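Local coordinates for C-1-tetrahydrofolate synthase, cytoplasmic, putative (Trypanosoma brucei, PDB 4CJX), which probably interconverts one-carbon forms of tetrahydrofolate, as an NADP-dependent methylenetetrahydrofolate dehydrogenase that is also a methenyltetrahydrofolate cyclohydrolase, at residues Arg56-Ser70 and Leu109-Pro123. Numbering follows the deposited sequence.
Sequences RPGLSTIICGKRKDS and LNEEEACHSIVVQLP. With 9L9 ((2S)-2-[[4-[[2,4-bis(azanyl)-6-oxidanylidene-1H-pyrimidin-5-yl]carbamoylamino]phenyl]carbonylamino]pentanedioic acid), chain G.
Ser60 and Ile62 in strand 58-64 exchange backbone hydrogen bonds with Ser117, Val119 and Gln121 along parallel strand 117-120. The ladder begins at Gly58 O, which accepts from both His116 N and Ser117 N, while Gly58 N donates a hydrogen bond to His116 ND1 (3.2 Å) from 23° out of the imidazole plane. Leu59 CD1 reaches over to the neighbouring strand, to Ser117 CB (3.7 Å) and Val119 CG2, on the face covered by helices 68-83 and 296-316. On the other face Ser60 CB sits 3.7 Å from Cys115 SG, and its OG bonds to Phe89 O on strand 87-93; the Ile62 and Leu109 side chains run antiparallel past one another, their CD1 atoms 3.8 Å apart.

Gln121 can be followed outward. CB lies 3.5 Å from Ile62 O; CG, anti to the backbone N (chi1 -168°), approaches Ser70 CB; a bend at chi2 (71°) then brings CD near inhibitor N1. OE1 takes a hydrogen bond from Lys77; NE2 lies 3.3 Å from inhibitor N7 and donates to a water shared with Ser70 OG and Leu122 O. Backbone atoms hold the inhibitor's diaminopyrimidinone: its N2A donates to Val120 O (2.7 Å), its N7 to Leu122 O (2.8 Å), and Leu122 N donates to N1; Lys77 and Asp144 also bond to the inhibitor. This grip at Val120 to Leu122, in the catalytic domain, is consistent with the folate-binding pocket of FolD enzymes.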
loop_
_atom_site.group_PDB
_atom_site.type_symbol
_atom_site.label_atom_id
_atom_site.label_comp_id
_atom_site.label_asym_id
_atom_site.label_seq_id
_atom_site.Cartn_x
_atom_site.Cartn_y
_atom_site.Cartn_z
ATOM N N ARG B 56 26.674 -19.482 7.454
ATOM C CA ARG B 56 25.358 -19.688 8.017
ATOM C C ARG B 56 24.665 -18.353 8.283
ATOM O O ARG B 56 25.331 -17.360 8.552
ATOM C CB ARG B 56 25.430 -20.537 9.298
ATOM C CG ARG B 56 26.070 -19.867 10.503
ATOM C CD ARG B 56 26.421 -20.882 11.592
ATOM N NE ARG B 56 26.589 -20.210 12.889
ATOM C CZ ARG B 56 26.239 -20.703 14.082
ATOM N NH1 ARG B 56 25.685 -21.914 14.216
ATOM N NH2 ARG B 56 26.439 -19.964 15.171
ATOM N N PRO B 57 23.314 -18.337 8.202
ATOM C CA PRO B 57 22.526 -17.110 8.353
ATOM C C PRO B 57 22.784 -16.400 9.682
ATOM O O PRO B 57 22.857 -17.058 10.728
ATOM C CB PRO B 57 21.085 -17.611 8.310
ATOM C CG PRO B 57 21.155 -18.948 7.640
ATOM C CD PRO B 57 22.458 -19.526 8.037
ATOM N N GLY B 58 22.916 -15.078 9.625
ATOM C CA GLY B 58 23.140 -14.233 10.783
ATOM C C GLY B 58 21.976 -13.259 10.982
ATOM O O GLY B 58 21.578 -12.513 10.081
ATOM N N LEU B 59 21.414 -13.279 12.174
ATOM C CA LEU B 59 20.294 -12.429 12.507
ATOM C C LEU B 59 20.730 -11.421 13.554
ATOM O O LEU B 59 21.312 -11.781 14.590
ATOM C CB LEU B 59 19.154 -13.269 13.065
ATOM C CG LEU B 59 18.045 -12.421 13.712
ATOM C CD1 LEU B 59 17.337 -11.566 12.668
ATOM C CD2 LEU B 59 17.077 -13.328 14.449
ATOM N N SER B 60 20.430 -10.161 13.291
ATOM C CA SER B 60 20.631 -9.142 14.279
ATOM C C SER B 60 19.307 -8.620 14.820
ATOM O O SER B 60 18.458 -8.223 14.042
ATOM C CB SER B 60 21.411 -7.979 13.687
ATOM O OG SER B 60 21.615 -7.028 14.718
ATOM N N THR B 61 19.152 -8.584 16.147
ATOM C CA THR B 61 18.019 -7.886 16.783
ATOM C C THR B 61 18.471 -6.775 17.737
ATOM O O THR B 61 19.278 -7.005 18.634
ATOM C CB THR B 61 17.150 -8.857 17.590
ATOM O OG1 THR B 61 17.979 -9.535 18.529
ATOM C CG2 THR B 61 16.466 -9.876 16.681
ATOM N N ILE B 62 17.920 -5.584 17.535
ATOM C CA ILE B 62 18.178 -4.420 18.347
ATOM C C ILE B 62 16.929 -4.108 19.152
ATOM O O ILE B 62 15.857 -3.937 18.599
ATOM C CB ILE B 62 18.500 -3.198 17.468
ATOM C CG1 ILE B 62 19.759 -3.451 16.618
ATOM C CG2 ILE B 62 18.666 -1.955 18.327
ATOM C CD1 ILE B 62 20.026 -2.373 15.583
ATOM N N ILE B 63 17.075 -4.044 20.467
ATOM C CA ILE B 63 16.005 -3.607 21.337
ATOM C C ILE B 63 16.443 -2.352 22.084
ATOM O O ILE B 63 17.558 -2.282 22.604
ATOM C CB ILE B 63 15.559 -4.739 22.289
ATOM C CG1 ILE B 63 14.399 -4.275 23.182
ATOM C CG2 ILE B 63 16.706 -5.222 23.163
ATOM C CD1 ILE B 63 13.766 -5.399 23.983
ATOM N N CYS B 64 15.576 -1.344 22.081
ATOM C CA CYS B 64 15.783 -0.123 22.840
ATOM C C CYS B 64 14.809 -0.133 24.022
ATOM O O CYS B 64 13.614 -0.373 23.842
ATOM C CB CYS B 64 15.517 1.110 21.975
ATOM S SG CYS B 64 16.590 1.310 20.533
ATOM N N GLY B 65 15.324 0.123 25.222
ATOM C CA GLY B 65 14.511 0.204 26.423
ATOM C C GLY B 65 14.182 -1.164 26.976
ATOM O O GLY B 65 14.778 -2.168 26.587
ATOM N N LYS B 66 13.207 -1.209 27.869
ATOM C CA LYS B 66 12.916 -2.430 28.628
ATOM C C LYS B 66 11.426 -2.763 28.726
ATOM O O LYS B 66 10.999 -3.321 29.737
ATOM C CB LYS B 66 13.488 -2.318 30.061
ATOM C CG LYS B 66 14.956 -1.931 30.163
ATOM C CD LYS B 66 15.893 -2.930 29.476
ATOM C CE LYS B 66 17.315 -2.393 29.361
ATOM N NZ LYS B 66 17.968 -2.408 30.707
ATOM N N ARG B 67 10.638 -2.443 27.700
ATOM C CA ARG B 67 9.269 -2.963 27.632
ATOM C C ARG B 67 9.337 -4.467 27.767
ATOM O O ARG B 67 10.046 -5.114 26.981
ATOM C CB ARG B 67 8.630 -2.688 26.274
ATOM C CG ARG B 67 8.039 -1.319 26.050
ATOM C CD ARG B 67 7.472 -1.263 24.631
ATOM N NE ARG B 67 6.234 -2.033 24.545
ATOM C CZ ARG B 67 5.022 -1.532 24.750
ATOM N NH1 ARG B 67 4.868 -0.244 25.031
ATOM N NH2 ARG B 67 3.953 -2.323 24.686
ATOM N N LYS B 68 8.580 -5.033 28.708
ATOM C CA LYS B 68 8.628 -6.478 28.960
ATOM C C LYS B 68 8.116 -7.326 27.809
ATOM O O LYS B 68 8.642 -8.409 27.554
ATOM C CB LYS B 68 7.883 -6.863 30.252
ATOM C CG LYS B 68 8.655 -6.575 31.526
ATOM C CD LYS B 68 9.019 -7.837 32.304
ATOM N N ASP B 69 7.089 -6.858 27.114
ATOM C CA ASP B 69 6.613 -7.588 25.942
ATOM C C ASP B 69 7.667 -7.578 24.818
ATOM O O ASP B 69 7.959 -8.608 24.243
ATOM C CB ASP B 69 5.237 -7.074 25.482
ATOM C CG ASP B 69 5.263 -5.632 24.990
ATOM O OD1 ASP B 69 6.122 -4.847 25.430
ATOM O OD2 ASP B 69 4.407 -5.290 24.139
ATOM N N SER B 70 8.269 -6.433 24.540
ATOM C CA SER B 70 9.356 -6.371 23.550
ATOM C C SER B 70 10.521 -7.302 23.948
ATOM O O SER B 70 11.050 -8.059 23.116
ATOM C CB SER B 70 9.857 -4.945 23.390
ATOM O OG SER B 70 8.930 -4.127 22.706
ATOM N N LEU B 109 26.064 -2.970 11.701
ATOM C CA LEU B 109 25.488 -4.246 11.272
ATOM C C LEU B 109 25.361 -4.362 9.743
ATOM O O LEU B 109 25.460 -5.464 9.205
ATOM C CB LEU B 109 24.142 -4.483 11.958
ATOM C CG LEU B 109 24.286 -4.597 13.482
ATOM C CD1 LEU B 109 22.937 -4.396 14.154
ATOM C CD2 LEU B 109 24.925 -5.920 13.854
ATOM N N ASN B 110 25.163 -3.235 9.057
ATOM C CA ASN B 110 25.194 -3.197 7.585
ATOM C C ASN B 110 26.521 -3.723 7.018
ATOM O O ASN B 110 26.527 -4.407 6.013
ATOM C CB ASN B 110 24.948 -1.777 7.047
ATOM C CG ASN B 110 23.499 -1.331 7.174
ATOM O OD1 ASN B 110 22.575 -2.142 7.334
ATOM N ND2 ASN B 110 23.290 -0.032 7.088
ATOM N N GLU B 111 27.632 -3.444 7.684
ATOM C CA GLU B 111 28.944 -3.820 7.145
ATOM C C GLU B 111 29.490 -5.122 7.675
ATOM O O GLU B 111 30.573 -5.537 7.291
ATOM C CB GLU B 111 29.934 -2.738 7.445
ATOM C CG GLU B 111 29.541 -1.419 6.825
ATOM C CD GLU B 111 30.222 -0.298 7.548
ATOM O OE1 GLU B 111 29.709 0.024 8.644
ATOM O OE2 GLU B 111 31.271 0.198 7.064
ATOM N N GLU B 112 28.737 -5.767 8.554
ATOM C CA GLU B 112 29.129 -7.063 9.061
ATOM C C GLU B 112 28.650 -8.125 8.054
ATOM O O GLU B 112 27.455 -8.421 7.955
ATOM C CB GLU B 112 28.558 -7.256 10.478
ATOM C CG GLU B 112 28.652 -8.659 11.054
ATOM C CD GLU B 112 30.043 -9.244 10.947
ATOM O OE1 GLU B 112 30.893 -8.923 11.806
ATOM O OE2 GLU B 112 30.276 -10.028 10.001
ATOM N N GLU B 113 29.607 -8.659 7.306
ATOM C CA GLU B 113 29.416 -9.728 6.326
ATOM C C GLU B 113 28.594 -10.917 6.819
ATOM O O GLU B 113 27.799 -11.474 6.074
ATOM C CB GLU B 113 30.802 -10.243 5.859
ATOM C CG GLU B 113 30.844 -11.721 5.488
ATOM C CD GLU B 113 32.191 -12.175 4.961
ATOM O OE1 GLU B 113 33.245 -11.963 5.642
ATOM O OE2 GLU B 113 32.179 -12.778 3.860
ATOM N N ALA B 114 28.817 -11.327 8.063
ATOM C CA ALA B 114 28.156 -12.507 8.610
ATOM C C ALA B 114 26.720 -12.231 9.162
ATOM O O ALA B 114 26.031 -13.171 9.563
ATOM C CB ALA B 114 29.041 -13.154 9.672
ATOM N N CYS B 115 26.296 -10.963 9.155
ATOM C CA CYS B 115 24.920 -10.548 9.468
ATOM C C CYS B 115 24.100 -10.303 8.182
ATOM O O CYS B 115 24.388 -9.377 7.425
ATOM C CB CYS B 115 24.917 -9.270 10.320
ATOM S SG CYS B 115 23.271 -8.518 10.583
ATOM N N HIS B 116 23.071 -11.116 7.970
ATOM C CA HIS B 116 22.222 -11.036 6.781
ATOM C C HIS B 116 20.854 -10.372 7.013
ATOM O O HIS B 116 20.201 -9.948 6.059
ATOM C CB HIS B 116 22.051 -12.433 6.229
ATOM C CG HIS B 116 23.362 -13.097 5.979
ATOM N ND1 HIS B 116 23.790 -14.199 6.682
ATOM C CD2 HIS B 116 24.391 -12.739 5.176
ATOM C CE1 HIS B 116 25.005 -14.527 6.284
ATOM N NE2 HIS B 116 25.389 -13.656 5.368
ATOM N N SER B 117 20.454 -10.256 8.275
ATOM C CA SER B 117 19.173 -9.663 8.663
ATOM C C SER B 117 19.347 -8.712 9.839
ATOM O O SER B 117 20.003 -9.067 10.811
ATOM C CB SER B 117 18.189 -10.769 9.110
ATOM O OG SER B 117 17.490 -11.300 8.004
ATOM N N ILE B 118 18.690 -7.556 9.774
ATOM C CA ILE B 118 18.620 -6.612 10.882
ATOM C C ILE B 118 17.177 -6.318 11.277
ATOM O O ILE B 118 16.374 -5.851 10.468
ATOM C CB ILE B 118 19.298 -5.277 10.513
ATOM C CG1 ILE B 118 20.781 -5.501 10.221
ATOM C CG2 ILE B 118 19.111 -4.250 11.622
ATOM C CD1 ILE B 118 21.445 -4.344 9.497
ATOM N N VAL B 119 16.867 -6.576 12.541
ATOM C CA VAL B 119 15.548 -6.351 13.098
ATOM C C VAL B 119 15.648 -5.251 14.160
ATOM O O VAL B 119 16.386 -5.378 15.152
ATOM C CB VAL B 119 14.990 -7.649 13.725
ATOM C CG1 VAL B 119 13.756 -7.375 14.599
ATOM C CG2 VAL B 119 14.643 -8.680 12.662
ATOM N N VAL B 120 14.904 -4.170 13.959
ATOM C CA VAL B 120 14.843 -3.097 14.951
ATOM C C VAL B 120 13.482 -3.243 15.637
ATOM O O VAL B 120 12.461 -2.896 15.061
ATOM C CB VAL B 120 15.016 -1.689 14.312
ATOM C CG1 VAL B 120 14.799 -0.579 15.340
ATOM C CG2 VAL B 120 16.383 -1.557 13.636
ATOM N N GLN B 121 13.475 -3.782 16.852
ATOM C CA GLN B 121 12.221 -4.078 17.552
ATOM C C GLN B 121 11.418 -2.798 17.850
ATOM O O GLN B 121 11.923 -1.841 18.404
ATOM C CB GLN B 121 12.492 -4.897 18.822
ATOM C CG GLN B 121 11.254 -5.500 19.485
ATOM C CD GLN B 121 10.610 -6.645 18.720
ATOM O OE1 GLN B 121 11.252 -7.344 17.928
ATOM N NE2 GLN B 121 9.333 -6.863 18.983
ATOM N N LEU B 122 10.169 -2.791 17.397
ATOM C CA LEU B 122 9.264 -1.682 17.620
ATOM C C LEU B 122 8.322 -2.052 18.773
ATOM O O LEU B 122 8.021 -3.238 18.978
ATOM C CB LEU B 122 8.447 -1.404 16.339
ATOM C CG LEU B 122 9.175 -1.298 14.993
ATOM C CD1 LEU B 122 8.189 -1.088 13.845
ATOM C CD2 LEU B 122 10.186 -0.173 15.038
ATOM N N PRO B 123 7.782 -1.051 19.479
ATOM C CA PRO B 123 7.945 0.378 19.205
ATOM C C PRO B 123 9.305 0.892 19.671
ATOM O O PRO B 123 9.877 0.361 20.623
ATOM C CB PRO B 123 6.806 1.027 20.013
ATOM C CG PRO B 123 6.515 0.048 21.112
ATOM C CD PRO B 123 6.750 -1.308 20.512
HETATM N N2A 9L9 G . 10.723 -4.813 14.167
HETATM N N1 9L9 G . 8.842 -5.136 15.654
HETATM C C2 9L9 G . 9.575 -5.610 14.619
HETATM N N3 9L9 G . 9.273 -6.803 13.966
HETATM C C4 9L9 G . 8.151 -7.445 14.508
HETATM O O4A 9L9 G . 7.892 -8.483 13.921
HETATM N N5A 9L9 G . 6.380 -7.749 16.154
HETATM C C5 9L9 G . 7.366 -6.973 15.570
HETATM C C6 9L9 G . 7.772 -5.805 16.134
HETATM N N7 9L9 G . 7.018 -5.235 17.250
HETATM O O8A 9L9 G . 7.758 -9.413 16.884
HETATM N N9 9L9 G . 5.560 -9.487 17.365
HETATM C C1B 9L9 G . 5.511 -10.678 18.034
HETATM C C2B 9L9 G . 4.318 -10.980 18.721
HETATM C C3B 9L9 G . 4.168 -12.160 19.452
HETATM C C4B 9L9 G . 5.208 -13.090 19.529
HETATM C C5B 9L9 G . 6.385 -12.813 18.799
HETATM C C6B 9L9 G . 6.542 -11.625 18.074
HETATM C C7B 9L9 G . 5.007 -14.400 20.267
HETATM O O7B 9L9 G . 5.630 -15.356 19.870
HETATM C CAW 9L9 G . 6.656 -8.894 16.821
HETATM N N 9L9 G . 4.109 -14.542 21.266
HETATM C CA 9L9 G . 3.788 -15.796 21.937
HETATM C C 9L9 G . 2.455 -16.276 21.414
HETATM O OXT 9L9 G . 1.701 -15.418 20.932
HETATM C CB 9L9 G . 3.601 -15.684 23.432
HETATM C CG 9L9 G . 4.406 -14.542 24.018
HETATM C CD 9L9 G . 4.487 -14.728 25.501
HETATM O OE1 9L9 G . 4.964 -15.782 25.921
HETATM O OE2 9L9 G . 4.072 -13.827 26.243
HETATM O O 9L9 G . 2.119 -17.483 21.488
HETATM O O HOH W 1 26.417 -15.654 9.935
HETATM O O HOH W 2 13.018 -1.658 20.978
HETATM O O HOH W 3 7.612 -5.133 20.852
HETATM O O HOH W 4 10.188 -1.807 22.313
#